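PDB 4M8K: hypothetical protein, GDSL-like Lipase/Acylhydrolase family protein from Bacteroides uniformis, which probably hydrolyses ester bonds of lipids or other acylated molecules, its natural substrate not being established. Local coordinates for residues 55-60 with 206-211; 84-89 with 121-126; 127-132 with 143-148; 197-202 with 212-217. All blocks are in the same frame, centred on the assembly; numbering follows the deposited sequence.

Interaction 1 of 4, residues 55-60 with 206-211; sequences NDVTKV and PSVQGM
Asp56 and Asn55 reach from a long loop to the start of helix 208-222, where Ser207 is the N-cap residue. Asp56 OD1 accepts from Val208 N, an amide of the first helical turn, at 2.8 Å. The donor comes from the syn side and lies 22° out of the carboxylate plane. CG of Asp56 sits between its own backbone N and carbonyl carbon (chi1 63°), which turns the carboxylate toward the helix end. Its other oxygen, OD2, accepts a hydrogen bond from a water 2.7 Å away, and that water accepts from Gln209 N, so one carboxylate serves two helix-start amides, directly and through water. Ser207 OG accepts from Gly210 N at 3.0 Å as the capping bond, and is itself hydrogen-bonded to Asp200 OD2, its strongest polar partner. Asn55 ND2 gives a nearly straight bond to Pro206 O (2.9 Å) that arrives above the carbonyl plane rather than on a lone pair. OD1 of the same amide accepts from Val57 N, an Asx turn that fixes the bend of the loop. With an alanine here, Val57 N is likely to lose its acceptor and Pro206 O one of its donors, and the turn could drift from the helix. Tyr46 OH also binds Pro206 O, and Gln202 O also receives Asn55 ND2. Beside these polar bonds, Val57 turns CG2 inward, laying that methyl 3.8 Å from Val208 CG2 and 4.1 Å from CG of selenomethionine Met211.

Interaction 2 of 4, residues 84-89 with 121-126; sequences GSTVCH and TNDSWA. With ACT (acetate ion), chain C.
Asp123 of helix 121-126 grips the loop 84-89 through a pair of nearly straight hydrogen bonds: Val87 N reaches OD1 at 2.8 Å and Cys88 N reaches OD2 at 2.9 Å. Each oxygen uses its syn lone pair, so two successive amides share one carboxylate in a forked grip. Were a leucine in its place, the Val87 and Cys88 amides would probably be left without acceptors and the loop less firmly held to the helix. A second set of polar bonds belongs to Asn122. Its CG stands anti to the carbonyl carbon (chi1 -69°), which carries ND2 over to Ser85 O at 2.9 Å, approaching 48° out of the carbonyl plane; OD1 is held by Tyr92 OH. A water also joins the two segments, donating to Ser85 O and accepting from Asn122 N. Within the loop Thr86 OG1 donates to Cys88 O. Nonpolar contact is slight: Thr86 CG2 rests 3.7 Å from Asn122 CB. The remaining partner is an acetate ion, probably from the crystallisation liquor, whose OXT accepts from Gly84 N at 2.8 Å and Asn122 ND2 at 2.7 Å; the acetate is also hydrogen-bonded to Ser29 OG and His205 NE2. A glycine amide and an asparagine amide converging on one anionic oxygen are consistent with the oxyanion hole of SGNH-type hydrolases, so the grip of Asp123 next door would hold together the two elements that supply those donors.

Interaction 3 of 4, residues 127-132 with 143-148; sequences GAPIGA and LYSFRP
Ile130, Arg147 and Ala132 bury the most surface where the loop 127-132 crosses the start of helix 146-160. Ile130 lays its CG2 methyl over one face of the Arg147 guanidinium, toward the rim, with CG2 only 3.1 Å from NE. CG2 is anti to the Ile130 backbone N, while CG1, anti to the carbonyl carbon (chi1 -66°), brings CD1 4.2 Å from Phe146 CB. Arg147 runs extended from CG to NE, passing Ile130 CG2 and Gly131 O; its NE is bonded to Ser181 OG, and its NH1 makes a weak hydrogen bond to Gly131 O at 3.2 Å. Ala132 contributes its carbonyl instead of its methyl: Ala132 O lies 3.4 Å from Arg147 CB and 3.2 Å from Pro148 CD. A CB at Gly131 would run into Ser145 CB, so the close passage of the loop depends on a residue with no side chain. Ile130 also packs on Glu177 and Val178 of helix 176-189, which places the loop between two helices. The loop itself leaves helix 121-126 through a Schellman motif at Gly127. The backbones are tied by Phe146 N to Pro129 O at 2.8 Å and by Arg147 N to Ile130 O at 2.9 Å. Ser145 holds the N-cap position but its side chain makes no capping bond. Consecutive carbonyls of the loop therefore take the first amides of the helix, and Pro148, the next residue, has no N-H that would need an acceptor.

Interaction 4 of 4, residues 197-202 with 212-217; sequences HDIDKQ and QSIDAQ
Gln217 of helix 208-222 points its CB toward segment 197-202, and from there the chain runs out extended beyond CG. CG passes 4.1 Å from His197 NE2. CD, the centre of the amide, lies over a face of the imidazole, 3.5 Å from His197 NE2, and the amide and ring planes are 15° apart, so the two flat groups stack. NE2 of Gln217 sits over the ring centre, 3.6 Å above its plane. At the tip the amide turns both its oxygen and its nitrogen to the backbone of the same residue: OE1 accepts from His197 N at 2.9 Å, in plane and on a lone pair, while NE2 donates to His197 O at 2.9 Å with the acceptor close to the amide plane. The side chain thus satisfies a backbone donor and acceptor together, much as a neighbouring strand would. This pins the loop after edge strand 192-195 of the parallel sheet to the C-terminal helix, ahead of the short hairpin of strands 201-202 and 205-206. His197 gains a further hold from Asp198: ND1 donates to OD2 at 2.7 Å, from the anti side. Deeper in, Ile199 sends CD1 to 3.8 Å from Ser213 CB and 3.9 Å from Ile214 CG1, crossing Ile214 at about a right angle. A water links the two segments, donating to Asp198 O and accepting from Asp200 N, while also hydrogen-bonded to Ser213 OG.

Interactions 1 and 4 both seat helix 208-222, one at its N-terminal end and one a turn further on; they touch where Ser207 meets Asp200 and Gln202 meets Asp56. Interactions 2 and 3 form a second pair on helices 121-126 and 146-160, joined by a probable backbone bond from His89 to Leu143. Interaction 2 is the buried one and lies nearest the chain centre, depending on carboxylate and amide side chains beside the anion site. The other three are partly buried, 3 having the most exposed residues: 1 and 3 serve helix starts, through side-chain and main-chain acceptors respectively, while 4 combines an amide bonded to backbone and stacked on a ring with apolar packing.

Interaction 1 of 4, residues 55-60 with 206-211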
loop_
_atom_site.group_PDB
_atom_site.type_symbol
_atom_site.label_atom_id
_atom_site.label_comp_id
_atom_site.label_asym_id
_atom_site.label_seq_id
_atom_site.Cartn_x
_atom_site.Cartn_y
_atom_site.Cartn_z
ATOM N N ASN A 55 -18.055 7.129 -7.934
ATOM C CA ASN A 55 -16.669 7.416 -8.126
ATOM C C ASN A 55 -16.405 7.136 -9.607
ATOM O O ASN A 55 -16.912 6.148 -10.173
ATOM C CB ASN A 55 -15.789 6.519 -7.213
ATOM C CG ASN A 55 -14.279 6.690 -7.446
ATOM O OD1 ASN A 55 -13.765 6.428 -8.547
ATOM N ND2 ASN A 55 -13.549 7.101 -6.393
ATOM N N ASP A 56 -15.647 8.013 -10.243
ATOM C CA ASP A 56 -15.607 8.031 -11.699
ATOM C C ASP A 56 -14.545 7.148 -12.291
ATOM O O ASP A 56 -14.376 7.135 -13.514
ATOM C CB ASP A 56 -15.414 9.452 -12.200
ATOM C CG ASP A 56 -14.099 10.075 -11.774
ATOM O OD1 ASP A 56 -13.283 9.431 -11.078
ATOM O OD2 ASP A 56 -13.913 11.296 -12.073
ATOM N N VAL A 57 -13.805 6.393 -11.464
ATOM C CA VAL A 57 -12.841 5.435 -12.005
ATOM C C VAL A 57 -13.552 4.180 -12.517
ATOM O O VAL A 57 -14.109 3.469 -11.722
ATOM C CB VAL A 57 -11.771 5.038 -10.962
ATOM C CG1 VAL A 57 -10.913 3.943 -11.488
ATOM C CG2 VAL A 57 -10.936 6.244 -10.629
ATOM N N THR A 58 -13.572 3.958 -13.848
ATOM C CA THR A 58 -14.245 2.788 -14.438
ATOM C C THR A 58 -13.299 1.774 -15.171
ATOM O O THR A 58 -13.703 0.683 -15.513
ATOM C CB THR A 58 -15.367 3.237 -15.415
ATOM O OG1 THR A 58 -14.806 3.849 -16.580
ATOM C CG2 THR A 58 -16.303 4.264 -14.790
ATOM N N LYS A 59 -12.043 2.131 -15.374
ATOM C CA LYS A 59 -11.100 1.343 -16.161
ATOM C C LYS A 59 -9.791 1.184 -15.428
ATOM O O LYS A 59 -9.322 2.124 -14.788
ATOM C CB LYS A 59 -10.795 2.047 -17.482
ATOM C CG LYS A 59 -11.978 2.120 -18.429
ATOM C CD LYS A 59 -11.601 2.877 -19.699
ATOM C CE LYS A 59 -12.708 3.776 -20.199
ATOM N NZ LYS A 59 -12.658 3.914 -21.680
ATOM N N VAL A 60 -9.170 0.006 -15.544
ATOM C CA VAL A 60 -7.903 -0.245 -14.841
ATOM C C VAL A 60 -6.836 0.735 -15.237
ATOM O O VAL A 60 -5.929 1.001 -14.455
ATOM C CB VAL A 60 -7.423 -1.704 -15.047
ATOM C CG1 VAL A 60 -7.037 -1.946 -16.520
ATOM C CG2 VAL A 60 -6.277 -2.042 -14.122
ATOM N N PRO A 206 -9.722 7.465 -4.337
ATOM C CA PRO A 206 -9.350 8.414 -5.408
ATOM C C PRO A 206 -10.212 8.307 -6.657
ATOM O O PRO A 206 -10.679 7.211 -7.032
ATOM C CB PRO A 206 -7.910 8.044 -5.713
ATOM C CG PRO A 206 -7.384 7.452 -4.436
ATOM C CD PRO A 206 -8.573 6.672 -3.884
ATOM N N SER A 207 -10.455 9.483 -7.230
ATOM C CA SER A 207 -11.114 9.696 -8.486
ATOM C C SER A 207 -10.092 9.530 -9.579
ATOM O O SER A 207 -8.908 9.308 -9.314
ATOM C CB SER A 207 -11.688 11.130 -8.534
ATOM O OG SER A 207 -10.643 12.095 -8.510
ATOM N N VAL A 208 -10.532 9.680 -10.806
ATOM C CA VAL A 208 -9.639 9.609 -11.938
ATOM C C VAL A 208 -8.551 10.653 -11.776
ATOM O O VAL A 208 -7.376 10.351 -11.918
ATOM C CB VAL A 208 -10.392 9.820 -13.247
ATOM C CG1 VAL A 208 -9.413 10.109 -14.417
ATOM C CG2 VAL A 208 -11.212 8.592 -13.576
ATOM N N GLN A 209 -8.965 11.881 -11.447
ATOM C CA GLN A 209 -8.007 12.942 -11.114
ATOM C C GLN A 209 -7.058 12.595 -9.938
ATOM O O GLN A 209 -5.827 12.813 -10.005
ATOM C CB GLN A 209 -8.775 14.233 -10.799
ATOM C CG GLN A 209 -7.874 15.353 -10.318
ATOM C CD GLN A 209 -8.630 16.609 -9.930
ATOM O OE1 GLN A 209 -9.872 16.646 -9.890
ATOM N NE2 GLN A 209 -7.876 17.637 -9.593
ATOM N N GLY A 210 -7.627 12.111 -8.842
ATOM C CA GLY A 210 -6.837 11.699 -7.694
ATOM C C GLY A 210 -5.802 10.626 -8.042
ATOM O O GLY A 210 -4.645 10.693 -7.575
HETATM N N MSE A 211 -6.195 9.665 -8.865
HETATM C CA MSE A 211 -5.277 8.602 -9.297
HETATM C C MSE A 211 -4.102 9.168 -10.070
HETATM O O MSE A 211 -2.959 8.699 -9.900
HETATM C CB MSE A 211 -5.981 7.578 -10.180
HETATM C CG MSE A 211 -6.986 6.718 -9.510
HETATM SE SE MSE A 211 -6.207 5.580 -8.091
HETATM C CE MSE A 211 -7.756 4.409 -7.788
HETATM O O HOH W 1 -11.761 12.775 -11.582
#

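Interaction 2 of 4, residues 84-89 with 121-126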
loop_
_atom_site.group_PDB
_atom_site.type_symbol
_atom_site.label_atom_id
_atom_site.label_comp_id
_atom_site.label_asym_id
_atom_site.label_seq_id
_atom_site.Cartn_x
_atom_site.Cartn_y
_atom_site.Cartn_z
ATOM N N GLY A 84 -10.343 -2.679 2.269
ATOM C CA GLY A 84 -10.652 -2.660 3.675
ATOM C C GLY A 84 -9.521 -3.190 4.537
ATOM O O GLY A 84 -9.547 -3.023 5.771
ATOM N N SER A 85 -8.486 -3.766 3.927
ATOM C CA SER A 85 -7.432 -4.415 4.749
ATOM C C SER A 85 -6.534 -3.388 5.479
ATOM O O SER A 85 -6.228 -2.302 4.975
ATOM C CB SER A 85 -6.519 -5.358 3.948
ATOM O OG SER A 85 -5.789 -4.647 2.943
ATOM N N THR A 86 -6.201 -3.747 6.709
ATOM C CA THR A 86 -5.426 -2.952 7.627
ATOM C C THR A 86 -3.995 -3.412 7.684
ATOM O O THR A 86 -3.679 -4.552 7.387
ATOM C CB THR A 86 -5.978 -3.105 9.069
ATOM O OG1 THR A 86 -6.210 -4.481 9.311
ATOM C CG2 THR A 86 -7.264 -2.328 9.245
ATOM N N VAL A 87 -3.104 -2.529 8.102
ATOM C CA VAL A 87 -1.752 -2.941 8.382
ATOM C C VAL A 87 -1.689 -3.876 9.586
ATOM O O VAL A 87 -1.017 -4.908 9.540
ATOM C CB VAL A 87 -0.890 -1.716 8.675
ATOM C CG1 VAL A 87 0.471 -2.117 9.218
ATOM C CG2 VAL A 87 -0.758 -0.885 7.408
ATOM N N CYS A 88 -2.344 -3.490 10.687
ATOM C CA CYS A 88 -2.356 -4.266 11.900
ATOM C C CYS A 88 -3.509 -5.303 11.863
ATOM O O CYS A 88 -4.381 -5.255 10.949
ATOM C CB CYS A 88 -2.442 -3.368 13.166
ATOM S SG CYS A 88 -4.052 -2.626 13.463
ATOM N N HIS A 89 -3.549 -6.187 12.869
ATOM C CA HIS A 89 -4.589 -7.243 12.909
ATOM C C HIS A 89 -5.947 -6.779 13.399
ATOM O O HIS A 89 -6.883 -7.554 13.377
ATOM C CB HIS A 89 -4.151 -8.394 13.780
ATOM C CG HIS A 89 -2.919 -9.094 13.312
ATOM N ND1 HIS A 89 -2.727 -9.486 12.013
ATOM C CD2 HIS A 89 -1.837 -9.528 14.002
ATOM C CE1 HIS A 89 -1.585 -10.131 11.913
ATOM N NE2 HIS A 89 -1.034 -10.192 13.109
ATOM N N THR A 121 -4.779 3.593 5.697
ATOM C CA THR A 121 -6.113 4.226 5.663
ATOM C C THR A 121 -7.154 3.481 6.528
ATOM O O THR A 121 -7.894 4.079 7.298
ATOM C CB THR A 121 -6.604 4.394 4.213
ATOM O OG1 THR A 121 -5.734 5.269 3.519
ATOM C CG2 THR A 121 -8.002 4.992 4.207
ATOM N N ASN A 122 -7.219 2.171 6.406
ATOM C CA ASN A 122 -8.178 1.420 7.176
ATOM C C ASN A 122 -7.831 1.385 8.678
ATOM O O ASN A 122 -8.734 1.420 9.521
ATOM C CB ASN A 122 -8.321 0.021 6.601
ATOM C CG ASN A 122 -9.001 0.040 5.234
ATOM O OD1 ASN A 122 -10.142 0.510 5.096
ATOM N ND2 ASN A 122 -8.301 -0.448 4.231
ATOM N N ASP A 123 -6.545 1.353 9.012
ATOM C CA ASP A 123 -6.158 1.442 10.430
ATOM C C ASP A 123 -6.688 2.741 11.022
ATOM O O ASP A 123 -7.229 2.763 12.143
ATOM C CB ASP A 123 -4.645 1.340 10.614
ATOM C CG ASP A 123 -4.071 0.065 9.989
ATOM O OD1 ASP A 123 -4.055 -0.012 8.722
ATOM O OD2 ASP A 123 -3.689 -0.902 10.743
ATOM N N SER A 124 -6.590 3.827 10.247
ATOM C CA SER A 124 -7.110 5.136 10.669
ATOM C C SER A 124 -8.622 5.148 10.746
ATOM O O SER A 124 -9.194 5.499 11.771
ATOM C CB SER A 124 -6.612 6.210 9.734
ATOM O OG SER A 124 -6.867 7.495 10.255
ATOM N N TRP A 125 -9.282 4.756 9.664
ATOM C CA TRP A 125 -10.730 4.808 9.646
ATOM C C TRP A 125 -11.363 3.848 10.629
ATOM O O TRP A 125 -12.404 4.155 11.159
ATOM C CB TRP A 125 -11.251 4.473 8.299
ATOM C CG TRP A 125 -10.975 5.464 7.227
ATOM C CD1 TRP A 125 -10.455 6.703 7.345
ATOM C CD2 TRP A 125 -11.323 5.301 5.845
ATOM N NE1 TRP A 125 -10.402 7.327 6.113
ATOM C CE2 TRP A 125 -10.934 6.482 5.172
ATOM C CE3 TRP A 125 -11.875 4.251 5.107
ATOM C CZ2 TRP A 125 -11.086 6.638 3.785
ATOM C CZ3 TRP A 125 -12.039 4.405 3.718
ATOM C CH2 TRP A 125 -11.675 5.606 3.084
ATOM N N ALA A 126 -10.740 2.697 10.892
ATOM C CA ALA A 126 -11.323 1.760 11.862
ATOM C C ALA A 126 -11.008 2.066 13.321
ATOM O O ALA A 126 -11.598 1.448 14.204
ATOM C CB ALA A 126 -10.885 0.329 11.544
HETATM C C ACT C . -10.020 0.990 1.705
HETATM O O ACT C . -11.163 1.026 1.222
HETATM O OXT ACT C . -9.427 -0.087 1.784
HETATM C CH3 ACT C . -9.317 2.227 2.178
HETATM O O HOH W 2 -5.122 0.323 4.805
#

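Interaction 3 of 4, residues 127-132 with 143-148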
loop_
_atom_site.group_PDB
_atom_site.type_symbol
_atom_site.label_atom_id
_atom_site.label_comp_id
_atom_site.label_asym_id
_atom_site.label_seq_id
_atom_site.Cartn_x
_atom_site.Cartn_y
_atom_site.Cartn_z
ATOM N N GLY A 127 -10.114 3.018 13.582
ATOM C CA GLY A 127 -9.799 3.376 14.936
ATOM C C GLY A 127 -9.005 2.295 15.649
ATOM O O GLY A 127 -9.167 2.082 16.826
ATOM N N ALA A 128 -8.125 1.621 14.926
ATOM C CA ALA A 128 -7.308 0.575 15.509
ATOM C C ALA A 128 -6.408 1.210 16.540
ATOM O O ALA A 128 -6.018 2.358 16.380
ATOM C CB ALA A 128 -6.494 -0.156 14.432
ATOM N N PRO A 129 -6.117 0.473 17.626
ATOM C CA PRO A 129 -5.260 1.012 18.679
ATOM C C PRO A 129 -3.898 1.320 18.140
ATOM O O PRO A 129 -3.406 0.588 17.276
ATOM C CB PRO A 129 -5.206 -0.110 19.716
ATOM C CG PRO A 129 -5.673 -1.349 19.029
ATOM C CD PRO A 129 -6.557 -0.905 17.916
ATOM N N ILE A 130 -3.288 2.403 18.602
ATOM C CA ILE A 130 -2.004 2.839 18.063
ATOM C C ILE A 130 -0.821 2.098 18.648
ATOM O O ILE A 130 0.187 1.838 17.960
ATOM C CB ILE A 130 -1.831 4.352 18.277
ATOM C CG1 ILE A 130 -2.856 5.086 17.450
ATOM C CG2 ILE A 130 -0.455 4.815 17.847
ATOM C CD1 ILE A 130 -2.638 4.995 15.954
ATOM N N GLY A 131 -0.929 1.812 19.941
ATOM C CA GLY A 131 0.111 1.097 20.656
ATOM C C GLY A 131 1.409 1.869 20.753
ATOM O O GLY A 131 1.404 3.092 20.638
ATOM N N ALA A 132 2.505 1.131 20.913
ATOM C CA ALA A 132 3.845 1.701 21.111
ATOM C C ALA A 132 4.771 1.376 19.959
ATOM O O ALA A 132 4.661 0.318 19.316
ATOM C CB ALA A 132 4.433 1.175 22.405
ATOM N N LEU A 143 0.642 -7.152 17.803
ATOM C CA LEU A 143 0.467 -6.783 16.406
ATOM C C LEU A 143 -0.972 -6.391 16.043
ATOM O O LEU A 143 -1.220 -6.048 14.893
ATOM C CB LEU A 143 0.995 -7.888 15.495
ATOM C CG LEU A 143 2.499 -8.109 15.518
ATOM C CD1 LEU A 143 2.872 -9.367 14.758
ATOM C CD2 LEU A 143 3.208 -6.921 14.928
ATOM N N TYR A 144 -1.877 -6.450 17.024
ATOM C CA TYR A 144 -3.225 -5.834 16.957
ATOM C C TYR A 144 -3.131 -4.311 16.991
ATOM O O TYR A 144 -4.082 -3.641 16.661
ATOM C CB TYR A 144 -4.150 -6.382 18.087
ATOM C CG TYR A 144 -4.700 -7.728 17.759
ATOM C CD1 TYR A 144 -5.873 -7.828 17.026
ATOM C CD2 TYR A 144 -4.062 -8.905 18.148
ATOM C CE1 TYR A 144 -6.361 -9.045 16.662
ATOM C CE2 TYR A 144 -4.545 -10.146 17.762
ATOM C CZ TYR A 144 -5.706 -10.200 17.039
ATOM O OH TYR A 144 -6.226 -11.411 16.688
ATOM N N SER A 145 -1.978 -3.750 17.384
ATOM C CA SER A 145 -1.820 -2.317 17.419
ATOM C C SER A 145 -1.042 -1.778 16.179
ATOM O O SER A 145 -0.213 -2.485 15.577
ATOM C CB SER A 145 -1.097 -1.894 18.710
ATOM O OG SER A 145 -1.968 -2.082 19.821
ATOM N N PHE A 146 -1.294 -0.532 15.835
ATOM C CA PHE A 146 -0.721 0.010 14.599
ATOM C C PHE A 146 0.811 0.168 14.565
ATOM O O PHE A 146 1.511 -0.264 13.591
ATOM C CB PHE A 146 -1.342 1.350 14.257
ATOM C CG PHE A 146 -0.881 1.857 12.921
ATOM C CD1 PHE A 146 -1.410 1.291 11.745
ATOM C CD2 PHE A 146 0.119 2.794 12.810
ATOM C CE1 PHE A 146 -0.946 1.664 10.518
ATOM C CE2 PHE A 146 0.539 3.219 11.549
ATOM C CZ PHE A 146 0.011 2.637 10.410
ATOM N N ARG A 147 1.369 0.813 15.572
ATOM C CA ARG A 147 2.811 1.019 15.548
ATOM C C ARG A 147 3.622 -0.293 15.545
ATOM O O ARG A 147 4.500 -0.432 14.691
ATOM C CB ARG A 147 3.262 1.926 16.664
ATOM C CG ARG A 147 2.806 3.368 16.442
ATOM C CD ARG A 147 3.008 4.174 17.711
ATOM N NE ARG A 147 2.584 5.576 17.577
ATOM C CZ ARG A 147 2.406 6.393 18.609
ATOM N NH1 ARG A 147 2.574 5.946 19.854
ATOM N NH2 ARG A 147 2.052 7.661 18.418
ATOM N N PRO A 148 3.342 -1.242 16.478
ATOM C CA PRO A 148 4.096 -2.494 16.344
ATOM C C PRO A 148 3.909 -3.180 14.971
ATOM O O PRO A 148 4.874 -3.660 14.406
ATOM C CB PRO A 148 3.543 -3.356 17.469
ATOM C CG PRO A 148 2.931 -2.393 18.467
ATOM C CD PRO A 148 2.449 -1.234 17.647
#

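Interaction 4 of 4, residues 197-202 with 212-217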
loop_
_atom_site.group_PDB
_atom_site.type_symbol
_atom_site.label_atom_id
_atom_site.label_comp_id
_atom_site.label_asym_id
_atom_site.label_seq_id
_atom_site.Cartn_x
_atom_site.Cartn_y
_atom_site.Cartn_z
ATOM N N HIS A 197 -0.537 14.489 -1.114
ATOM C CA HIS A 197 -1.277 15.696 -0.804
ATOM C C HIS A 197 -2.232 16.032 -1.954
ATOM O O HIS A 197 -1.953 15.727 -3.097
ATOM C CB HIS A 197 -0.309 16.852 -0.566
ATOM C CG HIS A 197 0.584 17.121 -1.742
ATOM N ND1 HIS A 197 0.272 18.027 -2.742
ATOM C CD2 HIS A 197 1.796 16.609 -2.068
ATOM C CE1 HIS A 197 1.237 18.034 -3.639
ATOM N NE2 HIS A 197 2.165 17.177 -3.259
ATOM N N ASP A 198 -3.332 16.695 -1.646
ATOM C CA ASP A 198 -4.231 17.205 -2.688
ATOM C C ASP A 198 -4.687 16.093 -3.618
ATOM O O ASP A 198 -4.619 16.198 -4.835
ATOM C CB ASP A 198 -3.526 18.331 -3.442
ATOM C CG ASP A 198 -3.082 19.424 -2.497
ATOM O OD1 ASP A 198 -3.970 19.982 -1.828
ATOM O OD2 ASP A 198 -1.867 19.682 -2.386
ATOM N N ILE A 199 -5.157 15.022 -3.008
ATOM C CA ILE A 199 -5.696 13.887 -3.740
ATOM C C ILE A 199 -7.230 13.981 -3.815
ATOM O O ILE A 199 -7.917 13.832 -2.822
ATOM C CB ILE A 199 -5.255 12.574 -3.044
ATOM C CG1 ILE A 199 -3.725 12.506 -2.867
ATOM C CG2 ILE A 199 -5.704 11.391 -3.817
ATOM C CD1 ILE A 199 -2.914 12.678 -4.142
ATOM N N ASP A 200 -7.754 14.163 -5.018
ATOM C CA ASP A 200 -9.169 14.245 -5.232
ATOM C C ASP A 200 -9.798 12.897 -4.956
ATOM O O ASP A 200 -9.358 11.875 -5.486
ATOM C CB ASP A 200 -9.482 14.698 -6.663
ATOM C CG ASP A 200 -10.936 15.005 -6.871
ATOM O OD1 ASP A 200 -11.405 16.055 -6.338
ATOM O OD2 ASP A 200 -11.641 14.204 -7.562
ATOM N N LYS A 201 -10.805 12.904 -4.112
ATOM C CA LYS A 201 -11.506 11.689 -3.774
ATOM C C LYS A 201 -13.014 11.787 -3.992
ATOM O O LYS A 201 -13.629 12.818 -3.823
ATOM C CB LYS A 201 -11.239 11.267 -2.349
ATOM C CG LYS A 201 -9.758 10.930 -2.023
ATOM C CD LYS A 201 -9.422 10.986 -0.521
ATOM C CE LYS A 201 -7.905 11.006 -0.322
ATOM N NZ LYS A 201 -7.491 11.101 1.085
ATOM N N GLN A 202 -13.587 10.648 -4.328
ATOM C CA GLN A 202 -15.029 10.474 -4.405
ATOM C C GLN A 202 -15.366 9.233 -3.635
ATOM O O GLN A 202 -14.793 8.179 -3.872
ATOM C CB GLN A 202 -15.436 10.338 -5.845
ATOM C CG GLN A 202 -15.107 11.605 -6.619
ATOM C CD GLN A 202 -15.304 11.479 -8.100
ATOM O OE1 GLN A 202 -15.576 10.417 -8.605
ATOM N NE2 GLN A 202 -15.169 12.592 -8.806
ATOM N N GLN A 212 -4.355 10.188 -10.900
ATOM C CA GLN A 212 -3.273 10.842 -11.631
ATOM C C GLN A 212 -2.308 11.525 -10.710
ATOM O O GLN A 212 -1.083 11.463 -10.909
ATOM C CB GLN A 212 -3.795 11.867 -12.627
ATOM C CG GLN A 212 -4.655 11.264 -13.735
ATOM C CD GLN A 212 -4.835 12.211 -14.918
ATOM O OE1 GLN A 212 -4.323 13.326 -14.921
ATOM N NE2 GLN A 212 -5.561 11.765 -15.920
ATOM N N SER A 213 -2.858 12.188 -9.701
ATOM C CA SER A 213 -2.020 12.886 -8.716
ATOM C C SER A 213 -1.148 11.906 -7.955
ATOM O O SER A 213 0.037 12.211 -7.669
ATOM C CB SER A 213 -2.899 13.724 -7.771
ATOM O OG SER A 213 -3.642 14.686 -8.510
ATOM N N ILE A 214 -1.719 10.756 -7.575
ATOM C CA ILE A 214 -0.940 9.724 -6.841
ATOM C C ILE A 214 0.217 9.220 -7.707
ATOM O O ILE A 214 1.375 9.224 -7.286
ATOM C CB ILE A 214 -1.772 8.526 -6.358
ATOM C CG1 ILE A 214 -2.812 8.979 -5.326
ATOM C CG2 ILE A 214 -0.848 7.460 -5.783
ATOM C CD1 ILE A 214 -3.854 7.909 -4.994
ATOM N N ASP A 215 -0.115 8.811 -8.917
ATOM C CA ASP A 215 0.896 8.435 -9.950
ATOM C C ASP A 215 2.007 9.456 -10.002
ATOM O O ASP A 215 3.178 9.119 -9.790
ATOM C CB ASP A 215 0.175 8.241 -11.303
ATOM C CG ASP A 215 1.108 8.152 -12.527
ATOM O OD1 ASP A 215 2.277 7.774 -12.419
ATOM O OD2 ASP A 215 0.604 8.530 -13.601
ATOM N N ALA A 216 1.645 10.730 -10.195
ATOM C CA ALA A 216 2.649 11.764 -10.361
ATOM C C ALA A 216 3.485 11.937 -9.105
ATOM O O ALA A 216 4.696 12.039 -9.209
ATOM C CB ALA A 216 2.042 13.111 -10.785
ATOM N N GLN A 217 2.850 11.926 -7.935
ATOM C CA GLN A 217 3.578 12.122 -6.699
ATOM C C GLN A 217 4.490 10.942 -6.341
ATOM O O GLN A 217 5.571 11.152 -5.802
ATOM C CB GLN A 217 2.609 12.433 -5.540
ATOM C CG GLN A 217 2.111 13.857 -5.611
ATOM C CD GLN A 217 1.011 14.156 -4.620
ATOM O OE1 GLN A 217 1.066 13.755 -3.447
ATOM N NE2 GLN A 217 -0.006 14.888 -5.087
HETATM O O HOH W 3 -6.185 15.122 -7.263
#